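Local coordinates for protein glycoside Hydrolase Family 43_12 (Metagenome, PDB 7JVH) that probably hydrolyses glycosidic bonds in plant cell-wall polysaccharides such as xylan or arabinoxylan, as a family 43 glycoside hydrolase from a gut metagenome, at residues Asn102-Thr107 with Met150-Lys155. Numbering follows the deposited sequence.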
loop_
_atom_site.group_PDB
_atom_site.type_symbol
_atom_site.label_atom_id
_atom_site.label_comp_id
_atom_site.label_asym_id
_atom_site.label_seq_id
_atom_site.Cartn_x
_atom_site.Cartn_y
_atom_site.Cartn_z
ATOM N N ASN A 102 4.791 -5.368 10.186
ATOM C CA ASN A 102 3.524 -4.758 9.841
ATOM C C ASN A 102 2.821 -4.467 11.167
ATOM O O ASN A 102 2.708 -5.358 12.007
ATOM C CB ASN A 102 2.697 -5.703 8.960
ATOM C CG ASN A 102 3.374 -6.018 7.630
ATOM O OD1 ASN A 102 3.068 -5.397 6.612
ATOM N ND2 ASN A 102 4.309 -6.978 7.630
ATOM N N VAL A 103 2.373 -3.219 11.361
ATOM C CA VAL A 103 1.885 -2.757 12.665
ATOM C C VAL A 103 0.657 -3.537 13.129
ATOM O O VAL A 103 0.569 -3.915 14.302
ATOM C CB VAL A 103 1.622 -1.225 12.697
ATOM C CG1 VAL A 103 0.996 -0.797 14.015
ATOM C CG2 VAL A 103 2.914 -0.463 12.443
ATOM N N LEU A 104 -0.277 -3.788 12.206
ATOM C CA LEU A 104 -1.475 -4.574 12.492
ATOM C C LEU A 104 -1.270 -5.992 11.969
ATOM O O LEU A 104 -1.620 -6.299 10.826
ATOM C CB LEU A 104 -2.722 -3.921 11.870
ATOM C CG LEU A 104 -2.950 -2.432 12.188
ATOM C CD1 LEU A 104 -4.237 -1.931 11.568
ATOM C CD2 LEU A 104 -2.978 -2.156 13.680
ATOM N N ASP A 105 -0.692 -6.849 12.823
ATOM C CA ASP A 105 -0.342 -8.222 12.467
ATOM C C ASP A 105 -1.024 -9.326 13.291
ATOM O O ASP A 105 -0.755 -10.512 13.088
ATOM C CB ASP A 105 1.186 -8.400 12.502
ATOM C CG ASP A 105 1.799 -8.094 13.863
ATOM O OD1 ASP A 105 1.073 -7.679 14.785
ATOM O OD2 ASP A 105 3.019 -8.289 14.011
ATOM N N ARG A 106 -1.901 -8.939 14.222
ATOM C CA ARG A 106 -2.737 -9.886 14.949
ATOM C C ARG A 106 -4.184 -9.704 14.509
ATOM O O ARG A 106 -4.600 -8.601 14.136
ATOM C CB ARG A 106 -2.616 -9.678 16.456
ATOM C CG ARG A 106 -1.231 -9.946 17.011
ATOM C CD ARG A 106 -1.229 -9.961 18.529
ATOM N NE ARG A 106 -1.726 -8.703 19.095
ATOM C CZ ARG A 106 -1.028 -7.569 19.180
ATOM N NH1 ARG A 106 0.222 -7.508 18.745
ATOM N NH2 ARG A 106 -1.586 -6.491 19.709
ATOM N N THR A 107 -4.945 -10.809 14.539
ATOM C CA THR A 107 -6.367 -10.809 14.214
ATOM C C THR A 107 -7.174 -9.949 15.177
ATOM O O THR A 107 -8.203 -9.413 14.805
ATOM C CB THR A 107 -6.900 -12.250 14.138
ATOM O OG1 THR A 107 -6.247 -12.904 13.039
ATOM C CG2 THR A 107 -8.406 -12.291 13.892
HETATM N N MSE A 150 -9.427 4.412 15.058
HETATM C CA MSE A 150 -8.797 3.637 16.114
HETATM C C MSE A 150 -7.309 3.952 16.169
HETATM O O MSE A 150 -6.726 4.366 15.171
HETATM C CB MSE A 150 -9.009 2.137 15.875
HETATM C CG MSE A 150 -8.351 1.601 14.619
HETATM SE SE MSE A 150 -6.528 0.977 15.001
HETATM C CE MSE A 150 -6.415 -0.873 14.336
ATOM N N VAL A 151 -6.704 3.713 17.337
ATOM C CA VAL A 151 -5.283 3.928 17.542
ATOM C C VAL A 151 -4.653 2.734 18.272
ATOM O O VAL A 151 -5.289 2.120 19.129
ATOM C CB VAL A 151 -5.016 5.259 18.301
ATOM C CG1 VAL A 151 -5.599 5.243 19.696
ATOM C CG2 VAL A 151 -3.524 5.568 18.358
ATOM N N VAL A 152 -3.413 2.402 17.898
ATOM C CA VAL A 152 -2.595 1.406 18.595
ATOM C C VAL A 152 -1.276 2.047 19.052
ATOM O O VAL A 152 -0.807 3.018 18.455
ATOM C CB VAL A 152 -2.313 0.163 17.724
ATOM C CG1 VAL A 152 -3.605 -0.507 17.279
ATOM C CG2 VAL A 152 -1.494 0.522 16.513
ATOM N N LYS A 153 -0.693 1.488 20.116
ATOM C CA LYS A 153 0.458 2.070 20.800
ATOM C C LYS A 153 1.567 1.066 21.050
ATOM O O LYS A 153 1.329 -0.129 21.092
ATOM C CB LYS A 153 0.028 2.663 22.145
ATOM C CG LYS A 153 -1.050 3.716 22.031
ATOM C CD LYS A 153 -1.142 4.597 23.261
ATOM C CE LYS A 153 -1.537 3.873 24.514
ATOM N NZ LYS A 153 -1.544 4.837 25.639
ATOM N N THR A 154 2.782 1.587 21.249
ATOM C CA THR A 154 3.952 0.788 21.607
ATOM C C THR A 154 5.078 1.659 22.149
ATOM O O THR A 154 5.173 2.838 21.818
ATOM C CB THR A 154 4.485 -0.023 20.408
ATOM O OG1 THR A 154 5.532 -0.884 20.856
ATOM C CG2 THR A 154 5.027 0.879 19.319
ATOM N N LYS A 155 5.927 1.060 22.992
ATOM C CA LYS A 155 7.184 1.670 23.420
ATOM C C LYS A 155 8.355 1.424 22.450
ATOM O O LYS A 155 9.352 2.139 22.506
ATOM C CB LYS A 155 7.567 1.181 24.823
ATOM C CG LYS A 155 6.588 1.573 25.922
ATOM C CD LYS A 155 6.567 3.084 26.189
ATOM C CE LYS A 155 7.236 3.478 27.499
ATOM N NZ LYS A 155 6.693 4.774 27.999
#
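Leu104 meets Met150 and Val152 through its two methyl groups. Its side chain can be followed outward from CB. CB does not head straight for strand 148-154 and meets none of its atoms. CG of Leu104, anti to the carbonyl carbon (chi1 -52°), has Met150 CE as its nearest atom on the strand, at 4.4 Å. The two methyls at the tip then do the touching. CD1 lies 3.7 Å from Met150 CE. CD2 lies at the same 3.7 Å from Met150 CE and also reaches Val152 CG1 at 4.0 Å. The selenomethionine methyl therefore sits against both prongs of the leucine fork, and the two side chains approach tip to tip. Bends at chi2 (90°) and chi3 turn the end of Met150, and this brings CE over to Leu104.

Family 43 enzymes have a five-bladed beta-propeller, and the contact joins two successive blades of four antiparallel strands. Segment 102-107 follows strand 98-102, the outermost strand of one blade. Strand 148-154 is the third strand of the next.

The second meeting point is between valines. Val103 CG1 lies 3.8 Å from Val152 CG2, and the side chains cross at a slant. Val152 thus uses both of its methyls, CG1 on Leu104 and CG2 mainly on Val103. All four residues are buried and apolar. Backbone hydrogen bonds join Val103 to Val86 and Leu104 to Gly85, in the first blade. In the second, Val152 is hydrogen-bonded to Met137 and Met150 to Thr139. Trp161 touches Val103 as well.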